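PDB 5EC0: Alp7A from Bacillus subtilis, which binds adenine nucleotide and, as an actin-like plasmid segregation protein, probably assembles into cytoskeletal filaments that move plasmid copies apart. Local coordinates for residues V92-H95 with I96-V99; I131-L134 with K135-D138. One frame throughout, in Å; residues are numbered along the deposited sequence.

Interaction 1 of 2, residues V92-H95 with I96-V99; sequences VESH and IPYV
Ser-94 and Ile-96 meet through a polar bond in which the serine hydroxyl oxygen takes the backbone N-H two residues on. OG lies 3.1 Å from Ile-96 N, and the N-H points at it at 154°. The hydroxyl reaches the helix start because chi1 of 166° sets OG beside the carbonyl carbon, opposite the backbone N. Replacing this serine by an alanine removes OG, which is likely to leave the N-H of Ile-96 without its capping acceptor and the first turn less firmly fixed. A second bond, from Val-99 N to the carbonyl of His-95, is a regular helical one at 2.8 Å between N and O.

Together the two bonds mark the entry into helix 95-112 of this actin-like fold, with Ser-94 as its N-cap. Pro-97 sits in the first turn, where its lack of an N-H costs no helical bond, and its ring carbon CD packs 3.3 Å from Ser-94 O. That carbonyl also accepts from Lys-150 NZ.

The remaining contacts are van der Waals. Ser-94 OG also lies against the branch carbon of Ile-96, 3.5 Å from CB, and the CG1 arm runs on past it. His-95 has CG lodged between its backbone N and carbonyl carbon (chi1 58°), which sets the imidazole beside the peptide that follows, CD2 3.4 Å from Ile-96 N, at a slant to the ring. NE2 then lies 4.2 Å from Ile-96 CG1, while Val-99 CG2 approaches the ring edge near its plane. The same methyl, CG2 of Val-99, rests 3.4 Å from His-95 O. Farther out, Val-99 packs on Phe-69 and Val-71 of strand 65-71, and the Tyr-98 ring meets His-155 edge-to-face.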
ATOM      1  N   VAL A  92       7.139 -13.168  -0.469  1.00 51.23           N
ATOM      2  CA  VAL A  92       6.858 -14.453   0.160  1.00 48.08           C
ATOM      3  C   VAL A  92       8.054 -14.983   0.944  1.00 48.70           C
ATOM      4  O   VAL A  92       7.913 -15.393   2.092  1.00 45.42           O
ATOM      5  CB  VAL A  92       6.432 -15.510  -0.880  1.00 48.49           C
ATOM      6  CG1 VAL A  92       6.182 -16.853  -0.208  1.00 47.08           C
ATOM      7  CG2 VAL A  92       5.189 -15.053  -1.620  1.00 47.76           C
ATOM      8  N   GLU A  93       9.232 -14.964   0.330  1.00 49.02           N
ATOM      9  CA  GLU A  93      10.403 -15.593   0.937  1.00 53.74           C
ATOM     10  C   GLU A  93      11.241 -14.640   1.803  1.00 52.21           C
ATOM     11  O   GLU A  93      12.080 -15.080   2.586  1.00 57.97           O
ATOM     12  CB  GLU A  93      11.255 -16.219  -0.163  1.00 58.07           C
ATOM     13  CG  GLU A  93      10.510 -17.327  -0.903  1.00 66.72           C
ATOM     14  CD  GLU A  93      11.235 -17.786  -2.145  1.00 86.47           C
ATOM     15  OE1 GLU A  93      12.013 -16.979  -2.694  1.00 94.60           O
ATOM     16  OE2 GLU A  93      11.040 -18.951  -2.567  1.00 92.96           O
ATOM     17  N   SER A  94      10.998 -13.343   1.672  1.00 48.96           N
ATOM     18  CA  SER A  94      11.657 -12.344   2.500  1.00 47.64           C
ATOM     19  C   SER A  94      10.998 -12.206   3.868  1.00 53.35           C
ATOM     20  O   SER A  94       9.777 -12.242   3.980  1.00 51.93           O
ATOM     21  CB  SER A  94      11.652 -10.988   1.807  1.00 41.34           C
ATOM     22  OG  SER A  94      11.984  -9.970   2.725  1.00 40.83           O
ATOM     23  N   HIS A  95      11.819 -12.026   4.896  1.00 51.46           N
ATOM     24  CA  HIS A  95      11.342 -11.885   6.266  1.00 47.56           C
ATOM     25  C   HIS A  95      10.802 -10.486   6.556  1.00 39.46           C
ATOM     26  O   HIS A  95      10.086 -10.275   7.540  1.00 37.00           O
ATOM     27  CB  HIS A  95      12.475 -12.206   7.239  1.00 53.94           C
ATOM     28  CG  HIS A  95      13.679 -11.340   7.052  1.00 66.96           C
ATOM     29  ND1 HIS A  95      14.736 -11.701   6.243  1.00 73.68           N
ATOM     30  CD2 HIS A  95      13.982 -10.116   7.547  1.00 67.87           C
ATOM     31  CE1 HIS A  95      15.646 -10.741   6.261  1.00 73.37           C
ATOM     32  NE2 HIS A  95      15.212  -9.768   7.041  1.00 69.59           N
ATOM     33  N   ILE A  96      11.141  -9.530   5.695  1.00 33.68           N
ATOM     34  CA  ILE A  96      10.755  -8.137   5.914  1.00 30.77           C
ATOM     35  C   ILE A  96       9.234  -7.902   6.103  1.00 37.61           C
ATOM     36  O   ILE A  96       8.845  -7.227   7.061  1.00 40.65           O
ATOM     37  CB  ILE A  96      11.290  -7.240   4.769  1.00 42.14           C
ATOM     38  CG1 ILE A  96      12.809  -7.123   4.871  1.00 44.58           C
ATOM     39  CG2 ILE A  96      10.643  -5.844   4.791  1.00 35.74           C
ATOM     40  CD1 ILE A  96      13.427  -6.329   3.732  1.00 50.96           C
ATOM     41  N   PRO A  97       8.373  -8.446   5.216  1.00 34.65           N
ATOM     42  CA  PRO A  97       6.939  -8.248   5.492  1.00 33.70           C
ATOM     43  C   PRO A  97       6.493  -8.881   6.806  1.00 30.74           C
ATOM     44  O   PRO A  97       5.710  -8.295   7.565  1.00 31.55           O
ATOM     45  CB  PRO A  97       6.238  -8.948   4.310  1.00 25.81           C
ATOM     46  CG  PRO A  97       7.265  -9.064   3.256  1.00 31.61           C
ATOM     47  CD  PRO A  97       8.592  -9.182   3.954  1.00 34.37           C
ATOM     48  N   TYR A  98       6.986 -10.085   7.061  1.00 25.90           N
ATOM     49  CA  TYR A  98       6.636 -10.812   8.269  1.00 33.84           C
ATOM     50  C   TYR A  98       7.044 -10.031   9.539  1.00 36.98           C
ATOM     51  O   TYR A  98       6.251  -9.896  10.480  1.00 34.01           O
ATOM     52  CB  TYR A  98       7.294 -12.189   8.238  1.00 34.79           C
ATOM     53  CG  TYR A  98       7.150 -12.986   9.510  1.00 34.35           C
ATOM     54  CD1 TYR A  98       5.929 -13.549   9.869  1.00 27.32           C
ATOM     55  CD2 TYR A  98       8.249 -13.208  10.336  1.00 35.37           C
ATOM     56  CE1 TYR A  98       5.794 -14.278  11.032  1.00 36.42           C
ATOM     57  CE2 TYR A  98       8.125 -13.948  11.500  1.00 39.63           C
ATOM     58  CZ  TYR A  98       6.894 -14.477  11.841  1.00 40.10           C
ATOM     59  OH  TYR A  98       6.770 -15.211  12.997  1.00 46.06           O
ATOM     60  N   VAL A  99       8.270  -9.513   9.557  1.00 32.12           N
ATOM     61  CA  VAL A  99       8.743  -8.733  10.705  1.00 29.88           C
ATOM     62  C   VAL A  99       7.935  -7.434  10.845  1.00 30.00           C
ATOM     63  O   VAL A  99       7.535  -7.052  11.945  1.00 27.77           O
ATOM     64  CB  VAL A  99      10.247  -8.435  10.579  1.00 33.33           C
ATOM     65  CG1 VAL A  99      10.702  -7.358  11.578  1.00 30.65           C
ATOM     66  CG2 VAL A  99      11.046  -9.735  10.767  1.00 33.83           C
TER

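Interaction 2 of 2, residues I131-L134 with K135-D138; sequences IWLL and KKLD
Trp-132, against whose carbonyl oxygen O the CG of Lys-136 packs at 3.6 Å, is flanked through its indole by its chain neighbour: Leu-133 CB lies over one face, 3.9 Å above the plane and offset toward the rim. The Trp-132 side chain also touches Leu-88, Thr-217 and Ser-238.

Helix 131-134 is a single short turn that runs straight into a type I beta turn, from Leu-134 to Leu-137. The bonding changes accordingly. Lys-135 N gives a helical bond to Ile-131 O at 2.9 Å. Lys-136 N makes only a weak one to Leu-133 O, at 3.4 Å. Leu-137 N closes the turn on Leu-134 O at 3.1 Å. In this last bond the donor stands 45° out of the carbonyl plane.

Ile-131 and Lys-135 lie alongside, pointing the same way, with Ile-131 CG2 3.6 Å from Lys-135 CG. The lysine chain then bends twice (chi2 -83°, chi3 -82°), and its NZ donates to the backbone carbonyls of Phe-236, at the start of strand 236-239, an outer strand of the five-stranded sheet, and of Arg-233 just before it. Arg-233 NH2 in turn bonds to Leu-137 O.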
ATOM      1  N   ILE A 131       1.386  -7.985  -8.832  1.00 26.44           N
ATOM      2  CA  ILE A 131       1.275  -8.711 -10.087  1.00 22.60           C
ATOM      3  C   ILE A 131       2.640  -9.096 -10.644  1.00 26.50           C
ATOM      4  O   ILE A 131       2.795 -10.173 -11.234  1.00 33.03           O
ATOM      5  CB  ILE A 131       0.453  -7.892 -11.119  1.00 29.37           C
ATOM      6  CG1 ILE A 131      -0.996  -7.801 -10.641  1.00 20.97           C
ATOM      7  CG2 ILE A 131       0.492  -8.522 -12.524  1.00 29.37           C
ATOM      8  CD1 ILE A 131      -1.837  -6.834 -11.425  1.00 22.51           C
ATOM      9  N   TRP A 132       3.647  -8.257 -10.431  1.00 23.85           N
ATOM     10  CA  TRP A 132       4.953  -8.552 -11.003  1.00 27.81           C
ATOM     11  C   TRP A 132       5.511  -9.822 -10.357  1.00 30.60           C
ATOM     12  O   TRP A 132       6.245 -10.578 -10.986  1.00 37.64           O
ATOM     13  CB  TRP A 132       5.929  -7.378 -10.830  1.00 32.38           C
ATOM     14  CG  TRP A 132       6.344  -7.092  -9.398  1.00 41.09           C
ATOM     15  CD1 TRP A 132       5.860  -6.100  -8.587  1.00 41.76           C
ATOM     16  CD2 TRP A 132       7.337  -7.793  -8.622  1.00 37.11           C
ATOM     17  NE1 TRP A 132       6.488  -6.139  -7.367  1.00 42.24           N
ATOM     18  CE2 TRP A 132       7.386  -7.164  -7.359  1.00 41.88           C
ATOM     19  CE3 TRP A 132       8.179  -8.882  -8.881  1.00 42.84           C
ATOM     20  CZ2 TRP A 132       8.252  -7.599  -6.348  1.00 44.72           C
ATOM     21  CZ3 TRP A 132       9.032  -9.317  -7.869  1.00 43.51           C
ATOM     22  CH2 TRP A 132       9.063  -8.673  -6.619  1.00 45.38           C
ATOM     23  N   LEU A 133       5.165 -10.052  -9.095  1.00 28.82           N
ATOM     24  CA  LEU A 133       5.585 -11.279  -8.431  1.00 34.59           C
ATOM     25  C   LEU A 133       4.737 -12.495  -8.866  1.00 32.40           C
ATOM     26  O   LEU A 133       5.275 -13.551  -9.131  1.00 29.74           O
ATOM     27  CB  LEU A 133       5.532 -11.096  -6.914  1.00 32.08           C
ATOM     28  CG  LEU A 133       6.106 -12.244  -6.093  1.00 34.49           C
ATOM     29  CD1 LEU A 133       7.457 -12.695  -6.659  1.00 38.35           C
ATOM     30  CD2 LEU A 133       6.272 -11.812  -4.670  1.00 29.62           C
ATOM     31  N   LEU A 134       3.416 -12.339  -8.945  1.00 33.73           N
ATOM     32  CA  LEU A 134       2.541 -13.445  -9.356  1.00 29.98           C
ATOM     33  C   LEU A 134       2.800 -13.947 -10.782  1.00 33.74           C
ATOM     34  O   LEU A 134       2.760 -15.149 -11.042  1.00 29.33           O
ATOM     35  CB  LEU A 134       1.074 -13.031  -9.217  1.00 29.51           C
ATOM     36  CG  LEU A 134       0.646 -12.864  -7.750  1.00 33.88           C
ATOM     37  CD1 LEU A 134      -0.637 -12.060  -7.602  1.00 21.55           C
ATOM     38  CD2 LEU A 134       0.499 -14.219  -7.046  1.00 28.95           C
ATOM     39  N   LYS A 135       3.070 -13.031 -11.703  1.00 40.20           N
ATOM     40  CA  LYS A 135       3.243 -13.381 -13.116  1.00 33.99           C
ATOM     41  C   LYS A 135       4.467 -14.246 -13.393  1.00 33.39           C
ATOM     42  O   LYS A 135       4.576 -14.839 -14.449  1.00 37.08           O
ATOM     43  CB  LYS A 135       3.328 -12.114 -13.967  1.00 28.54           C
ATOM     44  CG  LYS A 135       2.023 -11.389 -14.110  1.00 26.45           C
ATOM     45  CD  LYS A 135       1.164 -11.984 -15.200  1.00 37.12           C
ATOM     46  CE  LYS A 135       1.576 -11.472 -16.567  1.00 44.71           C
ATOM     47  NZ  LYS A 135       0.520 -11.784 -17.577  1.00 45.77           N
ATOM     48  N   LYS A 136       5.391 -14.315 -12.444  1.00 39.21           N
ATOM     49  CA  LYS A 136       6.563 -15.163 -12.597  1.00 40.20           C
ATOM     50  C   LYS A 136       6.215 -16.649 -12.513  1.00 38.15           C
ATOM     51  O   LYS A 136       6.991 -17.485 -12.941  1.00 38.59           O
ATOM     52  CB  LYS A 136       7.608 -14.806 -11.545  1.00 47.57           C
ATOM     53  CG  LYS A 136       8.277 -13.473 -11.807  1.00 52.00           C
ATOM     54  CD  LYS A 136       9.121 -13.039 -10.628  1.00 56.59           C
ATOM     55  CE  LYS A 136      10.414 -12.405 -11.114  1.00 62.12           C
ATOM     56  NZ  LYS A 136      10.172 -11.491 -12.267  1.00 55.73           N
ATOM     57  N   LEU A 137       5.039 -16.967 -11.973  1.00 41.66           N
ATOM     58  CA  LEU A 137       4.636 -18.352 -11.778  1.00 36.91           C
ATOM     59  C   LEU A 137       3.487 -18.706 -12.714  1.00 35.84           C
ATOM     60  O   LEU A 137       2.719 -17.832 -13.081  1.00 30.70           O
ATOM     61  CB  LEU A 137       4.238 -18.578 -10.316  1.00 37.86           C
ATOM     62  CG  LEU A 137       4.352 -20.000  -9.755  1.00 51.27           C
ATOM     63  CD1 LEU A 137       5.806 -20.447  -9.723  1.00 51.28           C
ATOM     64  CD2 LEU A 137       3.720 -20.117  -8.361  1.00 53.93           C
ATOM     65  N   ASP A 138       3.360 -19.977 -13.099  1.00 31.99           N
ATOM     66  CA  ASP A 138       2.240 -20.416 -13.947  1.00 34.66           C
ATOM     67  C   ASP A 138       0.875 -20.395 -13.222  1.00 37.62           C
ATOM     68  O   ASP A 138      -0.162 -20.298 -13.882  1.00 40.91           O
ATOM     69  CB  ASP A 138       2.499 -21.827 -14.510  1.00 34.47           C
ATOM     70  CG  ASP A 138       2.550 -22.890 -13.425  1.00 38.05           C
ATOM     71  OD1 ASP A 138       2.739 -22.533 -12.236  1.00 33.31           O
ATOM     72  OD2 ASP A 138       2.406 -24.078 -13.753  1.00 36.16           O
TER

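How the interactions relate
Interaction 1 and interaction 2 follow in series along the chain, their centres about 17 Å apart and their nearest atoms about 4 Å apart without touching. What they share is intermediaries: Met-143 of helix 140-149 packs on Val-92 from the first and on Leu-133 and Leu-137 from the second, and Asn-90 accepts from Val-92 N while lying against Leu-133. Neither supplies a residue of the ADP pocket. Interaction 2 is nearer, the Trp-132 side chain being about 8 Å from the bound ADP, about 9 Å from the magnesium ion and about 5 Å from the side chain of the ADP-binding Asn-12; the side chain of Pro-97 is about 12 Å from ADP.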